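Local coordinates for GTPase-activating protein GYP1 (Saccharomyces cerevisiae, PDB 1FKM) that switches off Ypt/Rab GTPases such as Ypt1 and Ypt7 by speeding their GTP hydrolysis, through catalytic fingers supplied in trans by its all-helical TBC domain, at residues 10-13 against 14-18; 64-67 against 68-72; 118-121 against 122-126; 227-230 against 231-234; 250-253 against 254-258. All coordinates share one frame; numbering follows the deposited sequence.

Contact 1: 10-13 against 14-18; sequences KFDN and ILKDK
D12 and K16, one helical turn apart, both place CG beside their own backbone N and opposite the carbonyl carbon (chi1 -75° and -55°), and beyond CG the lysine chain runs out extended. The two side chains therefore lie alongside each other and point the same way, which brings NZ of K16 to 2.8 Å from OD1 of D12 in a salt bridge. The ammonium arrives from above the carboxylate, 43° out of its plane. NE2 of H38 bonds to the same OD1, so two donors hold this oxygen and would be expected to steady its negative charge.

The backbone joins the same two residues, K16 N donating to D12 O at 2.6 Å. One residue earlier, L15 N reaches F11 O at 2.8 Å. These bonds close the last turn of helix 4-15, and K16 is where the chain leaves helical geometry. The apolar contact is looser: CD1 of L15 lies 4.5 Å from CB of F11. F11 and I14 both touch I29 of helix 23-30, while L15 meets V42 and L45 of helix 39-46, so this helix end packs against both neighbours.

Contact 2: 64-67 against 68-72; sequences KRKE and YRDSL
Helix 57-74 carries here a run of polar links between side chains and backbone one turn apart, beginning with K66 and D70. K66 extends from the backbone with CG anti to N (chi1 -180°) and stays straight until a final bend at chi4 (-62°), which swings NZ over to the aspartate. NZ then sits 2.9 Å from OD2 of D70, on the syn lone pair of that oxygen, in a salt bridge.

A turn of the same length joins E67 to S71, this time through the main chain. O of E67 accepts from S71 twice: OG reaches it at 2.8 Å and the backbone N at 2.9 Å, from opposite faces of the carbonyl plane. OG also bonds to R123 of helix 107-123, so the hydroxyl has two partners.

R69 runs out extended from CG to NE and turns its guanidinium at the last torsion, so that NH1 makes a weak bond of 3.2 Å to R65 O, with that carbonyl lying at the edge of the guanidinium. The stronger partner of R69 is D173, while R65 pairs with D177 and the Y68 hydroxyl bonds to E175, all on helix 168-186. Within 64-67, NZ of K64 and OE1 of E67 form a weaker bridge at 3.3 Å.

K66 and D70 form a classic i to i+4 ion pair, and S71 shows the common bond of a helical serine to the carbonyl four residues back. The exposed K66 and the buried Y68 lie on different sides of the helix, consistent with an amphipathic helix of the all-helical TBC fold.

Contact 3: 118-121 against 122-126; sequences YLWA and IRHPA
H124 folds back over W120 and bonds to its carbonyl. The imidazole ND1 donates to W120 O at 2.8 Å, a fairly straight bond (153°) with the oxygen near the plane of the ring. The same carbonyl takes a second, weak bond from R123 N, so W120 O is served by two donors. H124 N is satisfied in turn by A121 O at 3.2 Å, although it approaches from well above that carbonyl plane. One step back the pattern is regular, with I122 N bonded to Y118 O and R123 N to L119 O.

With ND1 bonded to W120 O, the imidazole also lies flat on the indole: the five-membered ring of W120 and the ring of H124 form an offset stack, centroids 3.8 Å apart and planes only 11° apart. CB of H124 covers the other half of the indole, 4.0 Å from the centroid of its six-membered ring. W120 offers this face because its CG is anti to the backbone N (chi1 -176°). At the other end I122 lays CG1 over the face of Y118, 3.8 Å from the ring centroid.

The guanidinium of R123 goes to S71 of helix 57-74. L119 packs on Y68 and L72 of that same helix, W120 on T183 and L186 of helix 168-186, and Y118 meets W87 of helix 83-93 edge-to-face. The end of helix 107-123 is thus wedged among three others.

Contact 4: 227-230 against 231-234; sequences VEFI and QFAF
The ring of F232 has the carbonyl oxygen of F229 above one face, 3.8 Å from the ring plane and over its centre, while CG1 of V227 comes in at the edge, 3.9 Å from CE2. The F229 ring lies beside it and points the same way, but the two planes are inclined by 44°, so the pair is neither stacked nor edge-to-face; the nearest atoms are CD2 of F229 and CZ of F232, 3.7 Å apart. F232 can sit under that carbonyl because its CG takes the crowded position between the backbone N and the carbonyl carbon (chi1 65°). W236 and F222 add edge-to-face partners for F232 and F229 respectively.

F229 O also takes two backbone bonds, from A233 N at 2.7 Å and from F232 N at 3.2 Å.

At the polar end the planes of the Q231 amide and the E228 carboxylate are 22° apart, and a water joins them weakly. OE1 of Q231 accepts the N-H of E228 at 2.9 Å, as in one half of a capping box, but Q231 N returns its bond to the E228 carbonyl and not to its side chain, so the full box is not formed.

This is the start of helix 230-238. Further along, the side chain of F234 lies about 7 Å from that of Q131, the glutamine finger of the TBC domain.

Contact 5: 250-253 against 254-258; sequences VIRM and WDTYL
V250 to W254 and M253 to Y257 are joined by regular backbone bonds, W254 N to V250 O at 3.0 Å and Y257 N to M253 O at 2.9 Å, whereas D255 N divides itself weakly between I251 O and R252 O. All lie in helix 247-261, a buried helix of the TBC fold.

The main polar link is R252 to T256. NH1 donates to OG1 at 3.0 Å in a nearly straight bond (161°), with the hydroxyl oxygen almost in the guanidinium plane. OG1 is bonded also to W31 O, and NE of R252 forms a salt bridge with E365. OD2 of D255 lies 4.4 Å from NH1 of R252 but well out of the guanidinium plane, so no N-H points at it and any attraction would be through charge alone at that distance; D255 is anchored by R39, W43 and the backbone of I34.

On the apolar side V250 and W254 point the same way, and CG1 of V250 lies off-centre over the five-membered ring, 4.2 Å from its centroid. Selenomethionine M253 bends at its last torsion (chi3 61°), bringing its methyl beside Y257, whose hydroxyl bonds to H328. CE of M253 comes to 3.8 Å from CE1 of that ring.

In the fold
Only contacts 2 and 3 touch. NH2 of R123 meets OG of S71 at 2.8 Å, and CD2 of L119 packs 3.5 Å from CD1 of Y68, tying helix 57-74 to helix 107-123. Contact 5 lies deepest, its centre about 8 Å from that of the chain; its nearest atoms come about 7 Å from contact 1 and 11 Å from contact 4, whose helix directly precedes it in sequence. Contacts 1 and 4 lie on opposite sides of the chain centre, about 44 Å apart between centres. The glutamine finger Q131 lies nearer contact 4, its side chain about 7 Å from that of F234, than contact 3, about 11 Å from that of W120.

Contact 1: 10-13 against 14-18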
# COMPACT_ATOMS: atom_id res chain seq x y z
N LYS A 10 19.74 -15.28 3.91
CA LYS A 10 19.68 -14.54 5.18
C LYS A 10 18.24 -14.52 5.69
O LYS A 10 17.99 -14.70 6.87
CB LYS A 10 20.19 -13.12 5.00
CG LYS A 10 21.67 -13.03 4.63
CD LYS A 10 22.13 -11.58 4.52
CE LYS A 10 22.01 -10.86 5.86
NZ LYS A 10 22.41 -9.43 5.77
N PHE A 11 17.29 -14.27 4.79
CA PHE A 11 15.89 -14.26 5.19
C PHE A 11 15.46 -15.66 5.59
O PHE A 11 14.71 -15.84 6.55
CB PHE A 11 15.00 -13.73 4.06
CG PHE A 11 14.94 -12.23 3.98
CD1 PHE A 11 15.96 -11.51 3.36
CD2 PHE A 11 13.86 -11.55 4.52
CE1 PHE A 11 15.90 -10.12 3.29
CE2 PHE A 11 13.79 -10.16 4.46
CZ PHE A 11 14.81 -9.44 3.85
N ASP A 12 15.94 -16.67 4.86
CA ASP A 12 15.58 -18.06 5.16
C ASP A 12 15.92 -18.44 6.61
O ASP A 12 15.10 -19.05 7.30
CB ASP A 12 16.29 -19.03 4.21
CG ASP A 12 15.68 -19.05 2.83
OD1 ASP A 12 14.44 -19.12 2.72
OD2 ASP A 12 16.44 -19.00 1.84
N ASN A 13 17.12 -18.09 7.05
CA ASN A 13 17.53 -18.42 8.41
C ASN A 13 16.78 -17.63 9.48
O ASN A 13 16.75 -18.02 10.64
CB ASN A 13 19.04 -18.25 8.57
CG ASN A 13 19.82 -19.30 7.80
OD1 ASN A 13 19.50 -20.49 7.86
ND2 ASN A 13 20.86 -18.88 7.09
N ILE A 14 16.19 -16.50 9.09
CA ILE A 14 15.42 -15.70 10.03
C ILE A 14 14.01 -16.28 10.10
O ILE A 14 13.41 -16.35 11.17
CB ILE A 14 15.32 -14.22 9.58
CG1 ILE A 14 16.68 -13.54 9.73
CG2 ILE A 14 14.25 -13.49 10.39
CD1 ILE A 14 16.70 -12.09 9.27
N LEU A 15 13.51 -16.74 8.96
CA LEU A 15 12.16 -17.26 8.87
C LEU A 15 11.95 -18.76 9.09
O LEU A 15 10.90 -19.17 9.58
CB LEU A 15 11.58 -16.89 7.50
CG LEU A 15 11.53 -15.40 7.17
CD1 LEU A 15 11.13 -15.22 5.72
CD2 LEU A 15 10.55 -14.70 8.11
N LYS A 16 12.94 -19.57 8.73
CA LYS A 16 12.80 -21.02 8.85
C LYS A 16 13.59 -21.69 9.97
O LYS A 16 14.71 -21.29 10.29
CB LYS A 16 13.15 -21.66 7.51
CG LYS A 16 12.32 -21.09 6.37
CD LYS A 16 12.83 -21.51 5.00
CE LYS A 16 12.01 -20.84 3.90
NZ LYS A 16 12.52 -21.15 2.54
N ASP A 17 12.99 -22.72 10.57
CA ASP A 17 13.60 -23.48 11.66
C ASP A 17 14.05 -22.59 12.82
O ASP A 17 15.22 -22.62 13.21
CB ASP A 17 14.79 -24.28 11.12
CG ASP A 17 15.34 -25.27 12.13
OD1 ASP A 17 14.75 -25.41 13.23
OD2 ASP A 17 16.37 -25.92 11.84
N LYS A 18 13.13 -21.82 13.38
CA LYS A 18 13.45 -20.92 14.49
C LYS A 18 12.36 -20.91 15.56
O LYS A 18 12.54 -20.37 16.65
CB LYS A 18 13.67 -19.50 13.95
CG LYS A 18 14.66 -18.64 14.74
CD LYS A 18 14.15 -18.26 16.12
CE LYS A 18 15.11 -17.34 16.84
NZ LYS A 18 15.26 -16.03 16.14

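Contact 2: 64-67 against 68-72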
# COMPACT_ATOMS: atom_id res chain seq x y z
N LYS A 64 -8.87 -17.17 10.80
CA LYS A 64 -9.05 -15.90 10.11
C LYS A 64 -9.71 -16.07 8.75
O LYS A 64 -10.55 -15.26 8.36
CB LYS A 64 -7.70 -15.18 9.95
CG LYS A 64 -7.03 -14.84 11.26
CD LYS A 64 -7.95 -14.03 12.18
CE LYS A 64 -8.27 -12.66 11.60
NZ LYS A 64 -9.10 -11.84 12.53
N ARG A 65 -9.31 -17.11 8.02
CA ARG A 65 -9.87 -17.37 6.70
C ARG A 65 -11.31 -17.83 6.82
O ARG A 65 -12.14 -17.50 5.97
CB ARG A 65 -9.00 -18.40 5.98
CG ARG A 65 -7.63 -17.82 5.61
CD ARG A 65 -6.65 -18.87 5.10
NE ARG A 65 -5.40 -18.25 4.67
CZ ARG A 65 -4.31 -18.93 4.33
NH1 ARG A 65 -4.32 -20.26 4.38
NH2 ARG A 65 -3.22 -18.29 3.93
N LYS A 66 -11.62 -18.56 7.88
CA LYS A 66 -12.98 -19.02 8.10
C LYS A 66 -13.85 -17.82 8.49
O LYS A 66 -15.01 -17.72 8.09
CB LYS A 66 -13.02 -20.06 9.22
CG LYS A 66 -14.40 -20.60 9.53
CD LYS A 66 -14.36 -21.63 10.65
CE LYS A 66 -15.75 -22.14 10.99
NZ LYS A 66 -16.63 -21.04 11.47
N GLU A 67 -13.28 -16.90 9.28
CA GLU A 67 -14.00 -15.71 9.71
C GLU A 67 -14.36 -14.83 8.51
O GLU A 67 -15.44 -14.25 8.45
CB GLU A 67 -13.15 -14.90 10.70
CG GLU A 67 -13.95 -13.87 11.49
CD GLU A 67 -13.07 -12.98 12.34
OE1 GLU A 67 -11.98 -13.42 12.76
OE2 GLU A 67 -13.47 -11.82 12.61
N TYR A 68 -13.42 -14.71 7.58
CA TYR A 68 -13.66 -13.92 6.37
C TYR A 68 -14.88 -14.49 5.65
O TYR A 68 -15.81 -13.76 5.31
CB TYR A 68 -12.44 -13.99 5.45
CG TYR A 68 -12.68 -13.37 4.09
CD1 TYR A 68 -12.75 -11.98 3.95
CD2 TYR A 68 -12.86 -14.16 2.95
CE1 TYR A 68 -12.99 -11.40 2.71
CE2 TYR A 68 -13.10 -13.58 1.70
CZ TYR A 68 -13.17 -12.20 1.59
OH TYR A 68 -13.43 -11.61 0.38
N ARG A 69 -14.85 -15.79 5.42
CA ARG A 69 -15.93 -16.50 4.74
C ARG A 69 -17.27 -16.31 5.44
O ARG A 69 -18.27 -15.96 4.80
CB ARG A 69 -15.61 -18.00 4.67
CG ARG A 69 -14.49 -18.38 3.70
CD ARG A 69 -14.25 -19.88 3.72
NE ARG A 69 -13.39 -20.35 2.63
CZ ARG A 69 -12.08 -20.15 2.57
NH1 ARG A 69 -11.45 -19.50 3.53
NH2 ARG A 69 -11.39 -20.61 1.53
N ASP A 70 -17.30 -16.53 6.75
CA ASP A 70 -18.53 -16.38 7.52
C ASP A 70 -19.06 -14.95 7.47
O ASP A 70 -20.26 -14.73 7.31
CB ASP A 70 -18.31 -16.78 8.98
CG ASP A 70 -17.92 -18.23 9.14
OD1 ASP A 70 -18.29 -19.05 8.27
OD2 ASP A 70 -17.26 -18.56 10.15
N SER A 71 -18.16 -13.99 7.60
CA SER A 71 -18.55 -12.58 7.57
C SER A 71 -19.17 -12.22 6.23
O SER A 71 -20.17 -11.50 6.16
CB SER A 71 -17.34 -11.69 7.83
OG SER A 71 -16.82 -11.90 9.13
N LEU A 72 -18.58 -12.72 5.15
CA LEU A 72 -19.08 -12.43 3.82
C LEU A 72 -20.43 -13.12 3.61
O LEU A 72 -21.34 -12.54 3.02
CB LEU A 72 -18.07 -12.92 2.77
CG LEU A 72 -17.95 -12.10 1.48
CD1 LEU A 72 -17.66 -10.64 1.82
CD2 LEU A 72 -16.85 -12.68 0.61

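Contact 3: 118-121 against 122-126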
# COMPACT_ATOMS: atom_id res chain seq x y z
N TYR A 118 -15.94 -4.59 -0.24
CA TYR A 118 -17.30 -4.54 0.27
C TYR A 118 -17.31 -4.89 1.76
O TYR A 118 -17.93 -4.19 2.56
CB TYR A 118 -18.19 -5.53 -0.49
CG TYR A 118 -19.62 -5.58 0.01
CD1 TYR A 118 -20.46 -4.47 -0.11
CD2 TYR A 118 -20.12 -6.73 0.63
CE1 TYR A 118 -21.77 -4.51 0.37
CE2 TYR A 118 -21.42 -6.78 1.11
CZ TYR A 118 -22.25 -5.67 0.98
OH TYR A 118 -23.53 -5.71 1.48
N LEU A 119 -16.63 -5.97 2.12
CA LEU A 119 -16.58 -6.39 3.52
C LEU A 119 -15.95 -5.33 4.40
O LEU A 119 -16.43 -5.06 5.50
CB LEU A 119 -15.82 -7.71 3.67
CG LEU A 119 -15.79 -8.26 5.10
CD1 LEU A 119 -17.22 -8.45 5.61
CD2 LEU A 119 -15.02 -9.57 5.14
N TRP A 120 -14.86 -4.72 3.93
CA TRP A 120 -14.21 -3.68 4.73
C TRP A 120 -15.16 -2.49 4.89
O TRP A 120 -15.29 -1.92 5.98
CB TRP A 120 -12.92 -3.19 4.06
CG TRP A 120 -12.18 -2.18 4.91
CD1 TRP A 120 -11.23 -2.44 5.85
CD2 TRP A 120 -12.40 -0.77 4.93
NE1 TRP A 120 -10.84 -1.27 6.46
CE2 TRP A 120 -11.54 -0.23 5.91
CE3 TRP A 120 -13.24 0.10 4.22
CZ2 TRP A 120 -11.50 1.14 6.21
CZ3 TRP A 120 -13.20 1.46 4.51
CH2 TRP A 120 -12.34 1.96 5.50
N ALA A 121 -15.83 -2.11 3.80
CA ALA A 121 -16.76 -0.98 3.84
C ALA A 121 -17.92 -1.22 4.81
O ALA A 121 -18.32 -0.32 5.54
CB ALA A 121 -17.29 -0.70 2.44
N ILE A 122 -18.44 -2.44 4.81
CA ILE A 122 -19.55 -2.78 5.70
C ILE A 122 -19.10 -2.75 7.16
O ILE A 122 -19.87 -2.42 8.06
CB ILE A 122 -20.12 -4.18 5.37
CG1 ILE A 122 -20.78 -4.14 3.99
CG2 ILE A 122 -21.10 -4.64 6.43
CD1 ILE A 122 -21.87 -3.10 3.86
N ARG A 123 -17.83 -3.09 7.39
CA ARG A 123 -17.28 -3.10 8.73
C ARG A 123 -16.81 -1.73 9.23
O ARG A 123 -16.40 -1.60 10.38
CB ARG A 123 -16.12 -4.09 8.82
CG ARG A 123 -16.55 -5.53 8.81
CD ARG A 123 -15.41 -6.38 9.32
NE ARG A 123 -15.83 -7.76 9.57
CZ ARG A 123 -15.19 -8.57 10.40
NH1 ARG A 123 -14.12 -8.15 11.05
NH2 ARG A 123 -15.63 -9.82 10.57
N HIS A 124 -16.86 -0.72 8.37
CA HIS A 124 -16.44 0.62 8.76
C HIS A 124 -17.46 1.68 8.36
O HIS A 124 -17.21 2.49 7.47
CB HIS A 124 -15.07 0.96 8.15
CG HIS A 124 -13.96 0.09 8.64
ND1 HIS A 124 -13.84 -1.24 8.28
CD2 HIS A 124 -12.97 0.33 9.52
CE1 HIS A 124 -12.82 -1.78 8.92
NE2 HIS A 124 -12.27 -0.85 9.68
N PRO A 125 -18.63 1.69 9.03
CA PRO A 125 -19.71 2.64 8.77
C PRO A 125 -19.27 4.11 8.78
O PRO A 125 -19.81 4.92 8.03
CB PRO A 125 -20.70 2.34 9.89
CG PRO A 125 -20.52 0.88 10.11
CD PRO A 125 -19.01 0.73 10.08
N ALA A 126 -18.31 4.45 9.62
CA ALA A 126 -17.82 5.83 9.71
C ALA A 126 -17.12 6.27 8.42
O ALA A 126 -16.99 7.47 8.16
CB ALA A 126 -16.88 5.98 10.90

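Contact 4: 227-230 against 231-234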
# COMPACT_ATOMS: atom_id res chain seq x y z
N VAL A 227 -0.21 27.90 -6.28
CA VAL A 227 -0.21 26.45 -6.28
C VAL A 227 -0.56 26.05 -4.84
O VAL A 227 0.15 26.41 -3.91
CB VAL A 227 1.17 25.86 -6.65
CG1 VAL A 227 1.19 24.35 -6.35
CG2 VAL A 227 1.46 26.10 -8.12
N GLU A 228 -1.65 25.31 -4.67
CA GLU A 228 -2.07 24.87 -3.35
C GLU A 228 -1.64 23.41 -3.18
O GLU A 228 -1.84 22.61 -4.08
CB GLU A 228 -3.59 24.97 -3.22
CG GLU A 228 -4.14 26.36 -3.51
CD GLU A 228 -5.65 26.45 -3.31
OE1 GLU A 228 -6.26 25.46 -2.85
OE2 GLU A 228 -6.22 27.52 -3.61
N PHE A 229 -1.05 23.07 -2.04
CA PHE A 229 -0.61 21.70 -1.84
C PHE A 229 -1.71 20.66 -2.09
O PHE A 229 -1.45 19.59 -2.62
CB PHE A 229 -0.02 21.52 -0.44
CG PHE A 229 1.39 22.02 -0.33
CD1 PHE A 229 1.66 23.39 -0.30
CD2 PHE A 229 2.46 21.13 -0.29
CE1 PHE A 229 2.98 23.86 -0.23
CE2 PHE A 229 3.78 21.59 -0.23
CZ PHE A 229 4.04 22.96 -0.20
N ILE A 230 -2.95 20.99 -1.73
CA ILE A 230 -4.05 20.07 -1.94
C ILE A 230 -4.22 19.68 -3.41
O ILE A 230 -4.61 18.55 -3.73
CB ILE A 230 -5.39 20.67 -1.42
CG1 ILE A 230 -6.46 19.58 -1.34
CG2 ILE A 230 -5.86 21.78 -2.34
CD1 ILE A 230 -6.23 18.57 -0.24
N GLN A 231 -3.90 20.59 -4.32
CA GLN A 231 -4.06 20.33 -5.75
C GLN A 231 -3.22 19.18 -6.31
O GLN A 231 -3.51 18.67 -7.39
CB GLN A 231 -3.81 21.61 -6.54
CG GLN A 231 -4.81 22.69 -6.19
CD GLN A 231 -4.49 24.02 -6.84
OE1 GLN A 231 -3.35 24.48 -6.82
NE2 GLN A 231 -5.51 24.64 -7.42
N PHE A 232 -2.17 18.78 -5.60
CA PHE A 232 -1.37 17.67 -6.08
C PHE A 232 -1.11 16.65 -4.97
O PHE A 232 -0.98 15.45 -5.23
CB PHE A 232 -0.04 18.17 -6.67
CG PHE A 232 0.88 18.83 -5.66
CD1 PHE A 232 1.69 18.07 -4.83
CD2 PHE A 232 0.93 20.22 -5.56
CE1 PHE A 232 2.54 18.67 -3.91
CE2 PHE A 232 1.77 20.84 -4.64
CZ PHE A 232 2.58 20.06 -3.81
N ALA A 233 -1.08 17.12 -3.73
CA ALA A 233 -0.80 16.26 -2.59
C ALA A 233 -1.97 15.43 -2.05
O ALA A 233 -1.76 14.45 -1.34
CB ALA A 233 -0.20 17.08 -1.45
N PHE A 234 -3.20 15.81 -2.37
CA PHE A 234 -4.30 15.01 -1.86
C PHE A 234 -4.15 13.58 -2.37
O PHE A 234 -4.27 12.62 -1.61
CB PHE A 234 -5.67 15.54 -2.31
CG PHE A 234 -6.81 14.69 -1.82
CD1 PHE A 234 -7.24 14.78 -0.51
CD2 PHE A 234 -7.38 13.73 -2.65
CE1 PHE A 234 -8.23 13.92 -0.01
CE2 PHE A 234 -8.37 12.86 -2.17
CZ PHE A 234 -8.79 12.96 -0.85
O HOH W 1 -5.66 27.65 -6.99

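Contact 5: 250-253 against 254-258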
# COMPACT_ATOMS: atom_id res chain seq x y z
N VAL A 250 6.26 0.73 -6.15
CA VAL A 250 5.37 0.79 -5.00
C VAL A 250 5.61 -0.42 -4.08
O VAL A 250 5.73 -0.27 -2.87
CB VAL A 250 3.88 0.80 -5.45
CG1 VAL A 250 2.96 0.63 -4.25
CG2 VAL A 250 3.57 2.12 -6.16
N ILE A 251 5.70 -1.61 -4.67
CA ILE A 251 5.94 -2.83 -3.90
C ILE A 251 7.22 -2.71 -3.08
O ILE A 251 7.24 -3.02 -1.89
CB ILE A 251 6.03 -4.07 -4.83
CG1 ILE A 251 4.71 -4.25 -5.58
CG2 ILE A 251 6.34 -5.32 -4.01
CD1 ILE A 251 3.50 -4.37 -4.69
N ARG A 252 8.30 -2.26 -3.72
CA ARG A 252 9.57 -2.11 -3.04
C ARG A 252 9.47 -1.09 -1.91
O ARG A 252 10.01 -1.30 -0.83
CB ARG A 252 10.66 -1.69 -4.03
CG ARG A 252 11.98 -1.30 -3.37
CD ARG A 252 12.61 -2.43 -2.58
NE ARG A 252 13.83 -1.96 -1.92
CZ ARG A 252 13.85 -1.25 -0.80
NH1 ARG A 252 12.71 -0.94 -0.19
NH2 ARG A 252 15.00 -0.81 -0.31
N MSE A 253 8.77 0.01 -2.16
CA MSE A 253 8.58 1.04 -1.14
C MSE A 253 7.88 0.46 0.09
O MSE A 253 8.23 0.78 1.23
CB MSE A 253 7.71 2.17 -1.67
CG MSE A 253 8.33 3.02 -2.73
SE MSE A 253 7.06 4.36 -3.31
CE MSE A 253 6.82 5.27 -1.62
N TRP A 254 6.88 -0.38 -0.15
CA TRP A 254 6.14 -0.98 0.95
C TRP A 254 6.98 -1.88 1.86
O TRP A 254 6.66 -2.03 3.03
CB TRP A 254 4.89 -1.70 0.43
CG TRP A 254 3.78 -0.73 0.12
CD1 TRP A 254 3.91 0.54 -0.37
CD2 TRP A 254 2.37 -0.94 0.27
NE1 TRP A 254 2.68 1.13 -0.53
CE2 TRP A 254 1.71 0.24 -0.15
CE3 TRP A 254 1.59 -2.02 0.73
CZ2 TRP A 254 0.32 0.37 -0.13
CZ3 TRP A 254 0.20 -1.88 0.74
CH2 TRP A 254 -0.41 -0.69 0.32
N ASP A 255 8.06 -2.46 1.33
CA ASP A 255 8.93 -3.29 2.17
C ASP A 255 9.41 -2.38 3.30
O ASP A 255 9.45 -2.77 4.48
CB ASP A 255 10.19 -3.77 1.44
CG ASP A 255 9.90 -4.74 0.31
OD1 ASP A 255 8.82 -5.36 0.26
OD2 ASP A 255 10.81 -4.90 -0.55
N THR A 256 9.81 -1.17 2.93
CA THR A 256 10.32 -0.20 3.89
C THR A 256 9.22 0.41 4.75
O THR A 256 9.41 0.57 5.96
CB THR A 256 11.11 0.92 3.18
OG1 THR A 256 12.22 0.33 2.48
CG2 THR A 256 11.65 1.93 4.20
N TYR A 257 8.08 0.75 4.15
CA TYR A 257 6.99 1.30 4.94
C TYR A 257 6.57 0.31 6.03
O TYR A 257 6.39 0.69 7.18
CB TYR A 257 5.78 1.61 4.06
CG TYR A 257 5.80 3.00 3.46
CD1 TYR A 257 6.89 3.46 2.72
CD2 TYR A 257 4.70 3.85 3.61
CE1 TYR A 257 6.88 4.72 2.13
CE2 TYR A 257 4.68 5.11 3.03
CZ TYR A 257 5.77 5.54 2.29
OH TYR A 257 5.73 6.78 1.69
N LEU A 258 6.42 -0.96 5.65
CA LEU A 258 6.01 -1.98 6.62
C LEU A 258 7.08 -2.25 7.68
O LEU A 258 6.76 -2.54 8.83
CB LEU A 258 5.64 -3.29 5.89
CG LEU A 258 4.42 -3.23 4.97
CD1 LEU A 258 4.27 -4.55 4.22
CD2 LEU A 258 3.17 -2.95 5.78